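Local coordinates for Lysine/ornithine decarboxylase (Selenomonas ruminantium, PDB 5GJO), which decarboxylates both L-lysine and L-ornithine with similar efficiency, using pyridoxal 5'-phosphate as cofactor and releasing cadaverine or putrescine with carbon dioxide, at residues L268-I273 and D343-T348; G289-F294 and D325-L330; K3-S8 and V25-K30. The protein carries 2 engineered substitutions. All blocks are in the same frame, centred on the assembly; numbering follows the deposited sequence.

Contact 1 of 3, residues L268-I273 and D343-T348; sequences LVTSVI and DKVLVT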
# COMPACT_ATOMS: atom_id res chain seq x y z
N LEU A 268 -10.12 -4.20 -14.19
CA LEU A 268 -10.82 -4.16 -12.92
C LEU A 268 -12.27 -3.90 -13.11
O LEU A 268 -12.69 -2.95 -13.87
CB LEU A 268 -10.29 -3.04 -12.03
CG LEU A 268 -11.01 -2.79 -10.73
CD1 LEU A 268 -10.75 -3.91 -9.72
CD2 LEU A 268 -10.44 -1.47 -10.19
N VAL A 269 -13.09 -4.68 -12.41
CA VAL A 269 -14.56 -4.45 -12.36
C VAL A 269 -14.94 -4.07 -10.93
O VAL A 269 -14.64 -4.81 -9.96
CB VAL A 269 -15.37 -5.69 -12.75
CG1 VAL A 269 -16.85 -5.35 -12.79
CG2 VAL A 269 -14.93 -6.19 -14.16
N THR A 270 -15.53 -2.92 -10.80
CA THR A 270 -15.88 -2.34 -9.51
C THR A 270 -17.28 -1.78 -9.55
O THR A 270 -17.71 -1.24 -10.59
CB THR A 270 -14.79 -1.39 -9.01
OG1 THR A 270 -15.18 -0.79 -7.78
CG2 THR A 270 -14.53 -0.28 -9.98
N SER A 271 -18.00 -1.87 -8.44
CA SER A 271 -19.38 -1.34 -8.37
C SER A 271 -19.43 0.03 -7.69
O SER A 271 -18.67 0.30 -6.73
CB SER A 271 -20.30 -2.26 -7.57
OG SER A 271 -20.42 -3.50 -8.22
N VAL A 272 -20.40 0.81 -8.15
CA VAL A 272 -20.87 2.01 -7.43
C VAL A 272 -21.67 1.55 -6.19
O VAL A 272 -22.68 0.86 -6.28
CB VAL A 272 -21.75 2.94 -8.32
CG1 VAL A 272 -22.26 4.19 -7.53
CG2 VAL A 272 -20.95 3.32 -9.54
N ILE A 273 -21.14 1.87 -5.04
CA ILE A 273 -21.78 1.53 -3.77
C ILE A 273 -22.51 2.72 -3.12
O ILE A 273 -23.31 2.53 -2.19
CB ILE A 273 -20.86 0.79 -2.75
CG1 ILE A 273 -19.63 1.59 -2.39
CG2 ILE A 273 -20.41 -0.57 -3.27
CD1 ILE A 273 -18.89 0.99 -1.23
N ASP A 343 -24.46 0.03 -10.33
CA ASP A 343 -23.82 0.10 -11.66
C ASP A 343 -22.36 -0.36 -11.51
O ASP A 343 -21.73 -0.13 -10.45
CB ASP A 343 -23.85 1.51 -12.29
CG ASP A 343 -25.28 1.97 -12.72
OD1 ASP A 343 -26.20 1.15 -12.75
OD2 ASP A 343 -25.39 3.17 -13.06
N LYS A 344 -21.87 -1.06 -12.52
CA LYS A 344 -20.47 -1.45 -12.55
C LYS A 344 -19.74 -0.53 -13.49
O LYS A 344 -20.25 -0.15 -14.51
CB LYS A 344 -20.29 -2.90 -12.99
CG LYS A 344 -20.71 -3.93 -11.95
CD LYS A 344 -22.21 -4.03 -11.90
CE LYS A 344 -22.67 -5.00 -10.84
NZ LYS A 344 -22.68 -4.47 -9.45
N VAL A 345 -18.53 -0.16 -13.10
CA VAL A 345 -17.61 0.51 -13.98
C VAL A 345 -16.42 -0.39 -14.25
O VAL A 345 -16.15 -1.38 -13.49
CB VAL A 345 -17.13 1.89 -13.44
CG1 VAL A 345 -18.33 2.82 -13.30
CG2 VAL A 345 -16.32 1.80 -12.17
N LEU A 346 -15.73 -0.03 -15.32
CA LEU A 346 -14.60 -0.84 -15.81
C LEU A 346 -13.33 -0.07 -15.91
O LEU A 346 -13.32 1.00 -16.51
CB LEU A 346 -14.96 -1.47 -17.16
CG LEU A 346 -13.91 -2.33 -17.88
CD1 LEU A 346 -13.75 -3.68 -17.21
CD2 LEU A 346 -14.20 -2.52 -19.41
N VAL A 347 -12.22 -0.61 -15.37
CA VAL A 347 -10.95 0.02 -15.52
C VAL A 347 -10.02 -0.91 -16.31
O VAL A 347 -9.83 -2.11 -15.94
CB VAL A 347 -10.28 0.39 -14.18
CG1 VAL A 347 -9.02 1.21 -14.40
CG2 VAL A 347 -11.25 1.19 -13.35
N THR A 348 -9.46 -0.39 -17.40
CA THR A 348 -8.66 -1.21 -18.37
C THR A 348 -7.17 -1.00 -18.08
O THR A 348 -6.83 -0.09 -17.31
CB THR A 348 -9.01 -0.99 -19.85
OG1 THR A 348 -8.92 0.43 -20.21
CG2 THR A 348 -10.37 -1.52 -20.09
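Asp343 to Val347 pair in antiparallel register with Val272 to Leu268, joining neighbouring strands of the mixed beta sheet that accompanies the PLP-binding barrel. The case illustrates how a ladder of backbone bonds fixes which side chains share a face. At its start Asp343 O takes the N-H of Val272 at 2.8 Å, almost straight on, while the carboxylate turns back to Lys340 N. Lys344 then lies on the same face as Ser271. Bends at chi2 (77°) and chi4 (80°) curl its chain over toward strand 266-276, passing CG across Val269 CG1 and setting NZ 2.7 Å from Ser271 OG. That hydroxyl also meets Thr21 OG1, and the ammonium has a second partner in Gly342 O. With an alanine here, Ser271 OG and Gly342 O would probably both lose a donor, and Val269 and Val12 of helix 9-18 would lose some of their cover. Val345, on the other face, exchanges two backbone bonds with Thr270; Val345 N reaches Thr270 O at 2.9 Å. Their CG2 methyls, each placed between its backbone N and carbonyl carbon, run side by side and come within 3.5 Å, leaving Thr270 OG1 to bond Asp287. Leu346 returns to the lysine's face, where its CD1 lies obliquely against Val269 CG2 at 4.1 Å, also beside Val12. Val347 completes the ladder on the Val345 face: its CB is 4.0 Å from Leu268 CB, and Leu268 N gives its hydrogen to Val347 O at 2.7 Å, within the carbonyl plane.

Contact 2 of 3, residues G289-F294 and D325-L330; sequences GIYGCF and DGIDVL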
# COMPACT_ATOMS: atom_id res chain seq x y z
N GLY A 289 -10.54 1.09 -4.26
CA GLY A 289 -9.96 2.47 -4.16
C GLY A 289 -8.42 2.49 -4.04
O GLY A 289 -7.69 1.52 -4.41
N ILE A 290 -7.94 3.59 -3.50
CA ILE A 290 -6.52 3.94 -3.50
C ILE A 290 -5.70 3.05 -2.58
O ILE A 290 -4.47 2.95 -2.76
CB ILE A 290 -6.34 5.42 -3.19
CG1 ILE A 290 -5.00 5.91 -3.77
CG2 ILE A 290 -6.42 5.65 -1.68
CD1 ILE A 290 -4.86 7.39 -3.83
N TYR A 291 -6.35 2.32 -1.67
CA TYR A 291 -5.66 1.34 -0.85
C TYR A 291 -5.72 -0.06 -1.42
O TYR A 291 -5.22 -0.98 -0.80
CB TYR A 291 -6.19 1.31 0.56
CG TYR A 291 -5.81 2.52 1.38
CD1 TYR A 291 -4.59 2.56 2.02
CD2 TYR A 291 -6.69 3.61 1.55
CE1 TYR A 291 -4.23 3.66 2.78
CE2 TYR A 291 -6.29 4.73 2.33
CZ TYR A 291 -5.08 4.70 2.94
OH TYR A 291 -4.65 5.76 3.77
N GLY A 292 -6.34 -0.18 -2.60
CA GLY A 292 -6.33 -1.44 -3.35
C GLY A 292 -5.65 -1.26 -4.67
O GLY A 292 -4.53 -0.80 -4.72
N CYS A 293 -6.31 -1.73 -5.77
CA CYS A 293 -5.75 -1.68 -7.09
C CYS A 293 -5.39 -0.26 -7.58
O CYS A 293 -4.43 -0.12 -8.32
CB CYS A 293 -6.64 -2.35 -8.14
SG CYS A 293 -6.64 -4.12 -7.73
N PHE A 294 -6.03 0.76 -7.07
CA PHE A 294 -5.70 2.12 -7.46
C PHE A 294 -4.54 2.68 -6.68
O PHE A 294 -4.22 3.87 -6.82
CB PHE A 294 -6.90 3.07 -7.32
CG PHE A 294 -8.05 2.77 -8.23
CD1 PHE A 294 -8.06 3.31 -9.49
CD2 PHE A 294 -9.17 2.08 -7.76
CE1 PHE A 294 -9.16 3.11 -10.32
CE2 PHE A 294 -10.29 1.90 -8.61
CZ PHE A 294 -10.24 2.40 -9.87
N ASP A 325 -10.88 7.25 4.54
CA ASP A 325 -9.77 8.21 4.46
C ASP A 325 -10.06 9.22 3.36
O ASP A 325 -10.47 8.89 2.23
CB ASP A 325 -8.51 7.44 4.19
CG ASP A 325 -7.24 8.26 4.33
OD1 ASP A 325 -7.21 9.49 3.99
OD2 ASP A 325 -6.24 7.66 4.74
N GLY A 326 -9.77 10.48 3.65
CA GLY A 326 -9.93 11.57 2.72
C GLY A 326 -9.07 11.49 1.47
O GLY A 326 -9.38 12.07 0.45
N ILE A 327 -7.94 10.83 1.58
CA ILE A 327 -7.06 10.65 0.46
C ILE A 327 -7.64 9.73 -0.62
O ILE A 327 -7.12 9.66 -1.69
CB ILE A 327 -5.67 10.18 0.91
CG1 ILE A 327 -4.62 10.64 -0.07
CG2 ILE A 327 -5.62 8.68 1.11
CD1 ILE A 327 -3.22 10.45 0.45
N ASP A 328 -8.68 8.98 -0.29
CA ASP A 328 -9.19 7.96 -1.20
C ASP A 328 -10.11 8.58 -2.27
O ASP A 328 -11.27 8.23 -2.40
CB ASP A 328 -9.92 6.89 -0.36
CG ASP A 328 -10.11 5.58 -1.11
OD1 ASP A 328 -9.88 5.52 -2.31
OD2 ASP A 328 -10.52 4.62 -0.46
N VAL A 329 -9.56 9.49 -3.04
CA VAL A 329 -10.27 10.10 -4.15
C VAL A 329 -9.52 9.74 -5.42
O VAL A 329 -8.33 9.98 -5.50
CB VAL A 329 -10.36 11.63 -4.02
CG1 VAL A 329 -11.13 12.22 -5.18
CG2 VAL A 329 -11.01 12.04 -2.71
N LEU A 330 -10.23 9.18 -6.39
CA LEU A 330 -9.56 8.53 -7.51
C LEU A 330 -9.56 9.46 -8.76
O LEU A 330 -8.54 9.52 -9.48
CB LEU A 330 -10.36 7.30 -7.83
CG LEU A 330 -10.59 6.36 -6.64
CD1 LEU A 330 -11.43 5.17 -7.02
CD2 LEU A 330 -9.25 5.95 -6.07
O HOH W 1 -9.25 2.23 -1.04
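Two type I beta turns, Gly289 to Gly292 and Asp325 to Asp328, interlock beside the active site, showing how carboxylates can tie loops together. Asp325 follows Cys324, the proton donor by similarity, and its side chain is about 5 Å from a bound pyridoxal-5'-phosphate. Its CG lies opposite the backbone N (chi1 -170°), which turns the carboxylate to Tyr291. Tyr291 OH donates to Asp325 OD2 at 2.7 Å, coming from above the carboxylate, whose plane is 42° from that of the ring. The other oxygen, Asp325 OD1, takes Ile327 N at 2.9 Å in an Asx turn. Asp328 serves as acceptor in the same sense: its OD1 receives Ile290 N at 3.0 Å in a nearly straight bond, while its OD2 is bonded by Ser323 OG and by a water that accepts from Tyr291 N. Ile290 CG2 sits 4.2 Å from Ile327 CG2, and Leu330 CD1 rests over one face of the Phe294 ring, 4.0 Å from its centroid. Tyr299 of the second subunit stacks on Tyr291, as does Phe361 of the same chain. Because each oxygen of Asp325 has a donor, one from its own turn and one from the facing turn, the carboxylate is probably held against rotation close to the cofactor.

Contact 3 of 3, residues K3-S8 and V25-K30; sequences KNFRLS and VASLDK. With SO4 (sulfate ion), chain E.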
# COMPACT_ATOMS: atom_id res chain seq x y z
N LYS A 3 -4.38 -5.42 -29.93
CA LYS A 3 -5.59 -4.96 -29.19
C LYS A 3 -5.41 -5.17 -27.67
O LYS A 3 -5.11 -6.27 -27.27
CB LYS A 3 -6.80 -5.77 -29.67
CG LYS A 3 -8.15 -5.20 -29.27
CD LYS A 3 -8.78 -4.29 -30.34
CE LYS A 3 -9.63 -5.10 -31.32
NZ LYS A 3 -10.44 -4.23 -32.21
N ASN A 4 -5.68 -4.16 -26.85
CA ASN A 4 -5.63 -4.33 -25.42
C ASN A 4 -6.78 -5.23 -24.95
O ASN A 4 -7.81 -5.25 -25.61
CB ASN A 4 -5.72 -2.98 -24.72
CG ASN A 4 -4.57 -2.07 -25.06
OD1 ASN A 4 -3.49 -2.50 -25.32
ND2 ASN A 4 -4.89 -0.79 -25.18
N PHE A 5 -6.65 -5.97 -23.84
CA PHE A 5 -7.77 -6.79 -23.39
C PHE A 5 -8.80 -5.83 -22.76
O PHE A 5 -8.47 -4.93 -21.93
CB PHE A 5 -7.27 -7.79 -22.34
CG PHE A 5 -8.36 -8.55 -21.67
CD1 PHE A 5 -9.19 -9.34 -22.41
CD2 PHE A 5 -8.60 -8.43 -20.27
CE1 PHE A 5 -10.22 -10.05 -21.80
CE2 PHE A 5 -9.61 -9.14 -19.67
CZ PHE A 5 -10.41 -9.96 -20.42
N ARG A 6 -10.05 -5.97 -23.17
CA ARG A 6 -11.10 -5.14 -22.64
C ARG A 6 -12.37 -5.94 -22.60
O ARG A 6 -12.86 -6.42 -23.65
CB ARG A 6 -11.34 -3.97 -23.60
CG ARG A 6 -12.50 -3.11 -23.11
CD ARG A 6 -12.57 -1.72 -23.78
NE ARG A 6 -13.82 -1.04 -23.36
CZ ARG A 6 -14.09 0.25 -23.57
NH1 ARG A 6 -13.23 1.00 -24.21
NH2 ARG A 6 -15.27 0.76 -23.15
N LEU A 7 -12.99 -5.98 -21.45
CA LEU A 7 -14.27 -6.60 -21.32
C LEU A 7 -15.35 -5.75 -21.98
O LEU A 7 -15.35 -4.55 -21.87
CB LEU A 7 -14.63 -6.78 -19.84
CG LEU A 7 -13.74 -7.76 -19.06
CD1 LEU A 7 -13.97 -7.60 -17.61
CD2 LEU A 7 -13.86 -9.21 -19.51
N SER A 8 -16.33 -6.40 -22.61
CA SER A 8 -17.50 -5.71 -23.07
C SER A 8 -18.46 -5.41 -21.94
O SER A 8 -18.43 -6.00 -20.93
CB SER A 8 -18.23 -6.55 -24.14
OG SER A 8 -18.91 -7.62 -23.54
N VAL A 25 -9.88 -9.14 -13.73
CA VAL A 25 -10.02 -10.20 -14.71
C VAL A 25 -8.78 -10.19 -15.61
O VAL A 25 -8.47 -9.12 -16.24
CB VAL A 25 -11.29 -10.03 -15.57
CG1 VAL A 25 -11.38 -11.12 -16.61
CG2 VAL A 25 -12.56 -9.91 -14.72
N ALA A 26 -8.01 -11.25 -15.61
CA ALA A 26 -6.80 -11.43 -16.37
C ALA A 26 -6.96 -12.34 -17.55
O ALA A 26 -7.46 -13.51 -17.39
CB ALA A 26 -5.70 -11.99 -15.50
N SER A 27 -6.47 -11.89 -18.71
CA SER A 27 -6.51 -12.72 -19.93
C SER A 27 -5.14 -13.37 -20.19
O SER A 27 -4.16 -12.71 -20.49
CB SER A 27 -6.96 -11.92 -21.13
OG SER A 27 -6.65 -12.60 -22.38
N LEU A 28 -5.09 -14.67 -20.01
CA LEU A 28 -3.85 -15.43 -20.27
C LEU A 28 -3.50 -15.31 -21.73
O LEU A 28 -2.31 -15.26 -22.10
CB LEU A 28 -4.05 -16.89 -19.88
CG LEU A 28 -4.20 -17.15 -18.41
CD1 LEU A 28 -4.38 -18.64 -18.12
CD2 LEU A 28 -3.11 -16.57 -17.48
N ASP A 29 -4.51 -15.36 -22.61
CA ASP A 29 -4.23 -15.25 -24.04
C ASP A 29 -3.55 -13.91 -24.37
O ASP A 29 -2.64 -13.86 -25.22
CB ASP A 29 -5.44 -15.40 -24.92
CG ASP A 29 -5.97 -16.86 -25.01
OD1 ASP A 29 -5.44 -17.77 -24.33
OD2 ASP A 29 -7.02 -16.98 -25.70
N LYS A 30 -3.92 -12.84 -23.66
CA LYS A 30 -3.30 -11.53 -23.95
C LYS A 30 -1.88 -11.54 -23.35
O LYS A 30 -0.96 -10.97 -24.03
CB LYS A 30 -4.07 -10.35 -23.34
CG LYS A 30 -3.47 -8.97 -23.63
CD LYS A 30 -3.32 -8.59 -25.11
CE LYS A 30 -2.61 -7.25 -25.16
NZ LYS A 30 -2.03 -7.03 -26.47
S SO4 E . -14.91 4.80 -23.64
O1 SO4 E . -14.13 3.98 -24.61
O2 SO4 E . -14.06 5.93 -23.18
O3 SO4 E . -16.12 5.21 -24.39
O4 SO4 E . -15.44 4.12 -22.43
O HOH W 2 -1.89 -4.16 -26.31
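Phe5 packs over Ser27 where the N-terminal segment lies along the end of strand 23-26 and the start of helix 28-41, an arrangement that shows how an aromatic ring can cover a helix N-cap. The apolar contacts centre on that ring. Ser27 CB stands 3.6 Å from its centroid, close to the ring normal, a CH-pi contact; Val25 O approaches the ring's edge, 3.6 Å from Phe5 CE2. With chi1 at 172°, the ring swings opposite the backbone N, which carries it across to Ser27 and to Val25 CG1. Leu7 adds a second touch, its CD1 4.0 Å from Val25 CG2, and it also packs on Val12 and Leu15 of helix 9-18. Polar bonds accompany this packing. Ser27, the N-cap, takes Lys30 N on its OG at 3.0 Å, and the same OG is bonded to Glu373. Lys30, bent at chi2 (58°), reaches toward Lys3, its CG near Phe5 CB, until NZ meets Lys3 O in a weak bond of 3.3 Å. A water accepts from Lys30 NZ at 2.9 Å and is placed doubtfully close to Asn4 OD1. Charged groups make up the third kind. Lys30 NZ forms a salt bridge with Glu33 and also bonds Asn34, whereas Arg6, extended from CG to NE, points elsewhere and meets a sulfate, probably from the crystallisation liquor, with NH1 at 3.1 Å from O1 near the guanidinium plane. Lys30 NZ is thus anchored mainly within its own helix, and its weak bond to Lys3 O is likely to add little; the segments are joined chiefly by the Phe5 ring against Ser27 CB and Val25, the Lys30 methylenes beside Phe5, and Leu7 on Val25.

How the contacts relate
All three contacts reach the same mixed sheet, and contact 1 touches both of the others. Toward contact 2, Leu268 CD2 and Phe294 CE2 are 3.7 Å apart, and Val347 CG2 also packs on Phe294. Toward contact 3, Val269 CG2 meets Leu7 CD1 at 3.8 Å; strands 266-276 and 23-26, one from each contact, are also neighbours in the sheet. Contacts 2 and 3 do not touch; their centres lie about 24 Å apart, against 14 Å for contacts 1 and 2 and 16 Å for contacts 1 and 3. Only contact 2 borders the active site, probably shared between subunits, beside the cofactor; contacts 1 and 3 lie away from it. In sequence, contact 2 falls between the two strands of contact 1.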